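Local atomic coordinates of SusD homolog (Bacteroides thetaiotaomicron, PDB entry 4MRU), a protein that probably binds host mucin O-glycans at the bacterial surface, as a SusD-like protein built on a mainly helical, TPR-like fold. Residues Cys211-Glu224 with Arg334-Gly346. Residues are numbered along the deposited sequence; the frame is centred on the assembly and turned at random. Where two conformers were deposited one is given.
Sequences CYTDMAAEAQSIAE and RAEGALRKWNMGG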
ATOM      1  N   CYS A 211      -7.646   6.619 -12.831  1.00 20.83           N
ATOM      2  CA  CYS A 211      -7.337   7.425 -14.024  1.00 19.02           C
ATOM      3  C   CYS A 211      -7.457   6.611 -15.338  1.00 21.55           C
ATOM      4  O   CYS A 211      -7.530   7.194 -16.420  1.00 22.42           O
ATOM      5  CB  CYS A 211      -5.979   8.098 -13.864  1.00 23.33           C
ATOM      6  SG  CYS A 211      -4.633   6.913 -14.086  1.00 26.28           S
ATOM      7  N   TYR A 212      -7.537   5.290 -15.266  1.00 19.53           N
ATOM      8  CA  TYR A 212      -7.718   4.477 -16.464  1.00 21.87           C
ATOM      9  C   TYR A 212      -9.162   3.984 -16.645  1.00 21.75           C
ATOM     10  O   TYR A 212      -9.415   3.171 -17.547  1.00 21.86           O
ATOM     11  CB  TYR A 212      -6.730   3.280 -16.462  1.00 24.63           C
ATOM     12  CG  TYR A 212      -5.288   3.716 -16.533  1.00 22.54           C
ATOM     13  CD1 TYR A 212      -4.776   4.275 -17.695  1.00 28.66           C
ATOM     14  CD2 TYR A 212      -4.399   3.516 -15.455  1.00 22.51           C
ATOM     15  CE1 TYR A 212      -3.445   4.666 -17.773  1.00 25.88           C
ATOM     16  CE2 TYR A 212      -3.084   3.908 -15.536  1.00 22.34           C
ATOM     17  CZ  TYR A 212      -2.607   4.463 -16.718  1.00 21.78           C
ATOM     18  OH  TYR A 212      -1.296   4.859 -16.792  1.00 23.36           O
ATOM     19  N   THR A 213     -10.114   4.474 -15.836  1.00 21.49           N
ATOM     20  CA  THR A 213     -11.511   4.038 -15.920  1.00 20.88           C
ATOM     21  C   THR A 213     -12.382   5.073 -16.602  1.00 24.70           C
ATOM     22  O   THR A 213     -11.910   6.122 -16.954  1.00 24.82           O
ATOM     23  CB  THR A 213     -12.137   3.841 -14.534  1.00 20.59           C
ATOM     24  OG1 THR A 213     -12.236   5.104 -13.861  1.00 21.49           O
ATOM     25  CG2 THR A 213     -11.319   2.868 -13.717  1.00 21.12           C
ATOM     26  N   ASP A 214     -13.666   4.762 -16.769  0.50 27.71           N
ATOM     27  CA  ASP A 214     -14.636   5.704 -17.346  0.50 29.58           C
ATOM     28  C   ASP A 214     -15.083   6.767 -16.333  0.50 29.20           C
ATOM     29  O   ASP A 214     -15.947   7.594 -16.614  0.50 28.67           O
ATOM     30  CB  ASP A 214     -15.839   4.936 -17.958  0.50 35.35           C
ATOM     31  CG  ASP A 214     -16.780   4.308 -16.914  0.50 38.04           C
ATOM     32  OD1 ASP A 214     -16.502   4.332 -15.696  0.50 35.83           O
ATOM     33  OD2 ASP A 214     -17.831   3.767 -17.331  0.50 43.71           O
HETATM   34  N   MSE A 215     -14.465   6.759 -15.161  0.50 23.63           N
HETATM   35  CA  MSE A 215     -14.704   7.792 -14.179  0.50 23.90           C
HETATM   36  C   MSE A 215     -13.543   8.732 -14.108  0.50 22.52           C
HETATM   37  O   MSE A 215     -13.432   9.504 -13.145  0.50 20.33           O
HETATM   38  CB  MSE A 215     -14.889   7.125 -12.827  0.50 25.65           C
HETATM   39  CG  MSE A 215     -16.107   6.188 -12.813  0.50 29.22           C
HETATM   40 SE   MSE A 215     -17.862   7.086 -12.939  0.38 48.41          SE
HETATM   41  CE  MSE A 215     -18.268   6.607 -14.799  0.50 49.35           C
ATOM     42  N   ALA A 216     -12.666   8.710 -15.121  1.00 23.44           N
ATOM     43  CA  ALA A 216     -11.443   9.542 -15.078  1.00 24.98           C
ATOM     44  C   ALA A 216     -11.734  11.061 -14.983  1.00 23.73           C
ATOM     45  O   ALA A 216     -10.987  11.795 -14.312  1.00 24.45           O
ATOM     46  CB  ALA A 216     -10.514   9.276 -16.261  1.00 24.18           C
ATOM     47  N   ALA A 217     -12.782  11.531 -15.640  1.00 23.74           N
ATOM     48  CA  ALA A 217     -13.091  12.957 -15.591  1.00 21.37           C
ATOM     49  C   ALA A 217     -13.478  13.345 -14.180  1.00 21.55           C
ATOM     50  O   ALA A 217     -12.942  14.358 -13.625  1.00 21.63           O
ATOM     51  CB  ALA A 217     -14.199  13.347 -16.585  1.00 23.28           C
ATOM     52  N   GLU A 218     -14.330  12.516 -13.562  1.00 23.64           N
ATOM     53  CA  GLU A 218     -14.730  12.787 -12.194  1.00 25.30           C
ATOM     54  C   GLU A 218     -13.511  12.679 -11.276  1.00 21.85           C
ATOM     55  O   GLU A 218     -13.320  13.512 -10.393  1.00 23.12           O
ATOM     56  CB  GLU A 218     -15.860  11.872 -11.684  1.00 31.09           C
ATOM     57  CG  GLU A 218     -16.619  12.550 -10.541  1.00 34.34           C
ATOM     58  CD  GLU A 218     -17.889  11.857 -10.067  1.00 37.73           C
ATOM     59  OE1 GLU A 218     -18.426  10.996 -10.804  1.00 41.43           O
ATOM     60  OE2 GLU A 218     -18.355  12.211  -8.955  1.00 40.51           O
ATOM     61  N   ALA A 219     -12.667  11.697 -11.507  1.00 20.48           N
ATOM     62  CA  ALA A 219     -11.469  11.507 -10.664  1.00 21.85           C
ATOM     63  C   ALA A 219     -10.575  12.731 -10.726  1.00 20.18           C
ATOM     64  O   ALA A 219     -10.136  13.228  -9.695  1.00 21.97           O
ATOM     65  CB  ALA A 219     -10.704  10.287 -11.074  1.00 23.30           C
ATOM     66  N   GLN A 220     -10.343  13.243 -11.940  1.00 22.17           N
ATOM     67  CA  GLN A 220      -9.554  14.463 -12.109  1.00 20.35           C
ATOM     68  C   GLN A 220     -10.114  15.642 -11.277  1.00 19.40           C
ATOM     69  O   GLN A 220      -9.353  16.355 -10.614  1.00 21.47           O
ATOM     70  CB  GLN A 220      -9.472  14.818 -13.586  1.00 20.91           C
ATOM     71  CG  GLN A 220      -8.659  16.073 -13.827  1.00 21.36           C
ATOM     72  CD  GLN A 220      -8.607  16.482 -15.262  1.00 25.25           C
ATOM     73  OE1 GLN A 220      -8.843  15.663 -16.193  1.00 23.31           O
ATOM     74  NE2 GLN A 220      -8.259  17.752 -15.478  1.00 24.07           N
ATOM     75  N   SER A 221     -11.433  15.813 -11.297  1.00 19.67           N
ATOM     76  CA  SER A 221     -12.124  16.886 -10.593  1.00 24.68           C
ATOM     77  C   SER A 221     -11.964  16.705  -9.102  1.00 21.00           C
ATOM     78  O   SER A 221     -11.627  17.631  -8.404  1.00 21.73           O
ATOM     79  CB  SER A 221     -13.602  16.886 -10.972  1.00 26.22           C
ATOM     80  OG  SER A 221     -14.304  17.835 -10.240  1.00 31.72           O
ATOM     81  N   ILE A 222     -12.137  15.470  -8.642  1.00 21.75           N
ATOM     82  CA  ILE A 222     -11.931  15.150  -7.214  1.00 23.19           C
ATOM     83  C   ILE A 222     -10.500  15.478  -6.796  1.00 23.91           C
ATOM     84  O   ILE A 222     -10.288  16.152  -5.769  1.00 20.88           O
ATOM     85  CB  ILE A 222     -12.276  13.682  -6.928  1.00 21.97           C
ATOM     86  CG1 ILE A 222     -13.795  13.483  -7.020  1.00 21.57           C
ATOM     87  CG2 ILE A 222     -11.755  13.220  -5.561  1.00 21.16           C
ATOM     88  CD1 ILE A 222     -14.195  12.030  -7.258  1.00 23.80           C
ATOM     89  N   ALA A 223      -9.525  15.067  -7.604  1.00 24.54           N
ATOM     90  CA  ALA A 223      -8.107  15.334  -7.289  1.00 24.71           C
ATOM     91  C   ALA A 223      -7.791  16.818  -7.221  1.00 22.28           C
ATOM     92  O   ALA A 223      -7.117  17.279  -6.300  1.00 20.54           O
ATOM     93  CB  ALA A 223      -7.209  14.671  -8.315  1.00 24.63           C
ATOM     94  N   GLU A 224      -8.273  17.562  -8.214  1.00 20.34           N
ATOM     95  CA  GLU A 224      -8.058  18.981  -8.260  1.00 22.40           C
ATOM     96  C   GLU A 224      -8.686  19.690  -7.056  1.00 21.20           C
ATOM     97  O   GLU A 224      -8.053  20.544  -6.431  1.00 20.98           O
ATOM     98  CB  GLU A 224      -8.590  19.566  -9.587  1.00 20.69           C
ATOM     99  CG  GLU A 224      -7.709  19.129 -10.753  1.00 22.52           C
ATOM    100  CD  GLU A 224      -8.235  19.510 -12.127  1.00 24.67           C
ATOM    101  OE1 GLU A 224      -9.434  19.825 -12.285  1.00 30.93           O
ATOM    102  OE2 GLU A 224      -7.458  19.443 -13.096  1.00 20.90           O
ATOM    103  N   ARG A 334       0.855  14.250  -7.008  1.00 18.33           N
ATOM    104  CA  ARG A 334       0.754  15.513  -7.723  1.00 18.55           C
ATOM    105  C   ARG A 334       1.658  15.512  -8.960  1.00 16.91           C
ATOM    106  O   ARG A 334       1.277  16.065  -9.983  1.00 16.32           O
ATOM    107  CB  ARG A 334       1.059  16.701  -6.792  1.00 16.69           C
ATOM    108  CG  ARG A 334      -0.034  16.877  -5.756  1.00 18.93           C
ATOM    109  CD  ARG A 334       0.328  17.875  -4.700  1.00 23.00           C
ATOM    110  NE  ARG A 334       0.055  19.238  -5.131  1.00 20.63           N
ATOM    111  CZ  ARG A 334       0.295  20.291  -4.373  1.00 22.53           C
ATOM    112  NH1 ARG A 334       0.834  20.132  -3.170  1.00 21.92           N
ATOM    113  NH2 ARG A 334      -0.024  21.506  -4.802  1.00 22.09           N
ATOM    114  N   ALA A 335       2.841  14.890  -8.887  1.00 17.19           N
ATOM    115  CA  ALA A 335       3.698  14.825 -10.049  1.00 17.22           C
ATOM    116  C   ALA A 335       3.019  14.095 -11.197  1.00 18.02           C
ATOM    117  O   ALA A 335       3.093  14.546 -12.320  1.00 19.87           O
ATOM    118  CB  ALA A 335       5.056  14.156  -9.736  1.00 18.72           C
ATOM    119  N   GLU A 336       2.466  12.923 -10.914  1.00 17.23           N
ATOM    120  CA  GLU A 336       1.700  12.154 -11.928  1.00 18.30           C
ATOM    121  C   GLU A 336       0.520  12.943 -12.472  1.00 18.57           C
ATOM    122  O   GLU A 336       0.291  13.013 -13.702  1.00 18.32           O
ATOM    123  CB  GLU A 336       1.215  10.832 -11.349  1.00 16.44           C
ATOM    124  CG  GLU A 336       0.391  10.060 -12.361  1.00 18.65           C
ATOM    125  CD  GLU A 336      -0.062   8.692 -11.897  1.00 19.50           C
ATOM    126  OE1 GLU A 336       0.340   8.274 -10.791  1.00 19.62           O
ATOM    127  OE2 GLU A 336      -0.831   8.041 -12.636  1.00 20.63           O
ATOM    128  N   GLY A 337      -0.242  13.552 -11.560  1.00 20.54           N
ATOM    129  CA  GLY A 337      -1.375  14.377 -11.968  1.00 19.87           C
ATOM    130  C   GLY A 337      -0.930  15.446 -12.961  1.00 20.39           C
ATOM    131  O   GLY A 337      -1.571  15.673 -14.006  1.00 20.72           O
ATOM    132  N   ALA A 338       0.166  16.125 -12.626  1.00 18.78           N
ATOM    133  CA  ALA A 338       0.664  17.201 -13.437  1.00 21.40           C
ATOM    134  C   ALA A 338       1.128  16.689 -14.828  1.00 21.59           C
ATOM    135  O   ALA A 338       0.844  17.306 -15.848  1.00 20.11           O
ATOM    136  CB  ALA A 338       1.789  17.950 -12.714  1.00 18.98           C
ATOM    137  N   LEU A 339       1.791  15.539 -14.835  1.00 23.27           N
ATOM    138  CA  LEU A 339       2.203  14.909 -16.055  1.00 23.65           C
ATOM    139  C   LEU A 339       0.997  14.585 -16.928  1.00 22.73           C
ATOM    140  O   LEU A 339       1.080  14.660 -18.146  1.00 22.00           O
ATOM    141  CB  LEU A 339       3.000  13.654 -15.744  1.00 21.81           C
ATOM    142  CG  LEU A 339       3.784  13.089 -16.908  1.00 21.79           C
ATOM    143  CD1 LEU A 339       4.937  13.996 -17.358  1.00 24.31           C
ATOM    144  CD2 LEU A 339       4.326  11.731 -16.532  1.00 21.33           C
ATOM    145  N   ARG A 340      -0.141  14.285 -16.300  1.00 18.73           N
ATOM    146  CA  ARG A 340      -1.376  13.978 -17.005  1.00 21.61           C
ATOM    147  C   ARG A 340      -2.176  15.238 -17.369  1.00 22.43           C
ATOM    148  O   ARG A 340      -3.284  15.143 -17.881  1.00 25.44           O
ATOM    149  CB  ARG A 340      -2.258  13.023 -16.161  1.00 24.76           C
ATOM    150  CG  ARG A 340      -1.711  11.624 -15.959  1.00 20.78           C
ATOM    151  CD  ARG A 340      -2.595  10.781 -15.068  1.00 23.59           C
ATOM    152  NE  ARG A 340      -1.969   9.502 -14.831  1.00 24.29           N
ATOM    153  CZ  ARG A 340      -1.929   8.514 -15.739  1.00 23.44           C
ATOM    154  NH1 ARG A 340      -2.475   8.641 -16.941  1.00 26.00           N
ATOM    155  NH2 ARG A 340      -1.297   7.404 -15.455  1.00 24.65           N
ATOM    156  N   LYS A 341      -1.619  16.406 -17.074  1.00 26.61           N
ATOM    157  CA  LYS A 341      -2.233  17.698 -17.357  0.50 24.98           C
ATOM    158  C   LYS A 341      -3.417  17.968 -16.418  1.00 26.81           C
ATOM    159  O   LYS A 341      -4.258  18.772 -16.720  1.00 25.17           O
ATOM    160  CB  LYS A 341      -2.652  17.827 -18.851  0.50 28.79           C
ATOM    161  CG  LYS A 341      -1.508  17.556 -19.838  0.50 31.73           C
ATOM    162  CD  LYS A 341      -1.757  18.049 -21.268  0.50 33.34           C
ATOM    163  CE  LYS A 341      -2.639  17.124 -22.091  0.50 37.94           C
ATOM    164  NZ  LYS A 341      -1.866  16.027 -22.744  0.50 41.04           N
ATOM    165  N   TRP A 342      -3.469  17.308 -15.266  1.00 22.14           N
ATOM    166  CA  TRP A 342      -4.442  17.682 -14.255  1.00 21.49           C
ATOM    167  C   TRP A 342      -3.890  18.913 -13.524  1.00 25.59           C
ATOM    168  O   TRP A 342      -2.652  19.092 -13.439  1.00 20.70           O
ATOM    169  CB  TRP A 342      -4.659  16.575 -13.241  1.00 23.72           C
ATOM    170  CG  TRP A 342      -5.251  15.336 -13.767  1.00 19.18           C
ATOM    171  CD1 TRP A 342      -5.447  15.012 -15.065  1.00 23.99           C
ATOM    172  CD2 TRP A 342      -5.656  14.225 -13.014  1.00 22.49           C
ATOM    173  NE1 TRP A 342      -6.007  13.764 -15.184  1.00 23.05           N
ATOM    174  CE2 TRP A 342      -6.154  13.253 -13.927  1.00 22.47           C
ATOM    175  CE3 TRP A 342      -5.697  13.949 -11.655  1.00 20.88           C
ATOM    176  CZ2 TRP A 342      -6.670  12.056 -13.512  1.00 20.86           C
ATOM    177  CZ3 TRP A 342      -6.217  12.750 -11.249  1.00 20.64           C
ATOM    178  CH2 TRP A 342      -6.703  11.823 -12.169  1.00 20.44           C
ATOM    179  N   ASN A 343      -4.775  19.744 -12.991  1.00 23.43           N
ATOM    180  CA  ASN A 343      -4.309  20.960 -12.321  1.00 25.27           C
ATOM    181  C   ASN A 343      -3.914  20.664 -10.866  1.00 28.22           C
ATOM    182  O   ASN A 343      -4.766  20.670  -9.964  1.00 25.34           O
ATOM    183  CB  ASN A 343      -5.338  22.067 -12.416  1.00 33.67           C
ATOM    184  CG  ASN A 343      -4.820  23.370 -11.834  1.00 38.03           C
ATOM    185  OD1 ASN A 343      -3.673  23.458 -11.370  1.00 35.61           O
ATOM    186  ND2 ASN A 343      -5.666  24.374 -11.821  1.00 46.81           N
HETATM  187  N   MSE A 344      -2.617  20.376 -10.660  1.00 23.85           N
HETATM  188  CA  MSE A 344      -2.104  19.947  -9.339  1.00 23.47           C
HETATM  189  C   MSE A 344      -1.395  21.078  -8.617  1.00 23.28           C
HETATM  190  O   MSE A 344      -0.878  20.891  -7.506  1.00 25.13           O
HETATM  191  CB  MSE A 344      -1.150  18.773  -9.529  1.00 20.04           C
HETATM  192  CG  MSE A 344      -1.816  17.572 -10.177  1.00 23.49           C
HETATM  193 SE   MSE A 344      -2.951  16.588  -8.868  0.75 28.10          SE
HETATM  194  CE  MSE A 344      -4.635  17.525  -9.240  1.00 27.43           C
ATOM    195  N   GLY A 345      -1.344  22.260  -9.237  1.00 20.82           N
ATOM    196  CA  GLY A 345      -0.712  23.416  -8.643  1.00 20.04           C
ATOM    197  C   GLY A 345       0.811  23.553  -8.847  1.00 24.01           C
ATOM    198  O   GLY A 345       1.494  24.205  -8.056  1.00 29.59           O
ATOM    199  N   GLY A 346       1.347  23.010  -9.926  1.00 25.86           N
ATOM    200  CA  GLY A 346       2.797  23.091 -10.138  1.00 26.10           C
ATOM    201  C   GLY A 346       3.239  22.161 -11.226  1.00 22.45           C
ATOM    202  O   GLY A 346       2.414  21.421 -11.799  1.00 24.41           O
TER
HETATM  203  O   HOH W   1      -5.855  22.054  -7.913  1.00 30.70           O
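Gln-220 packs over one face of the Trp-342 indole and shows how helices of a TPR-like SusD fold can be joined through the loop that follows one of them. Helix 327-339 ends in a Schellman motif, with Lys-341 at positive phi, and the chain then delivers the indole to the flank of helix 216-229. Gln-220 crosses the indole face at a slant, its CG 3.5 Å from the centroid of the five-membered ring in a CH-pi contact. The extended chain, with chi1 at -180° setting CG opposite the backbone N, carries the amide on across the ring, turned only 9° from its plane. The six-membered ring reaches Ala-223, whose CB is 3.6 Å from CZ3, while Met-208 of helix 192-209 also touches the indole. Were the indole replaced by an alanine, the loop would probably face helix 216-229 across a gap, and Gln-220 would lose the surface its CG rests on.

At one end of this packing, the guanidinium of Arg-340 receives Cys-211 SG over the centre of one face, and its NH2 donates at the edge to Tyr-212 OH (2.9 Å). Arg-340 also grips Glu-336 OE2 side-on through NE and NH2; Arg-436 forms a second salt bridge to that oxygen, which probably helps to stabilise its charge.

At the other end, Glu-224 OE2 accepts two bonds: Asn-343 N arrives on the anti side, somewhat out of the carboxylate plane, at 2.7 Å and nearly straight (171°), whereas Gln-220 NE2 comes from above the other face, at 3.0 Å.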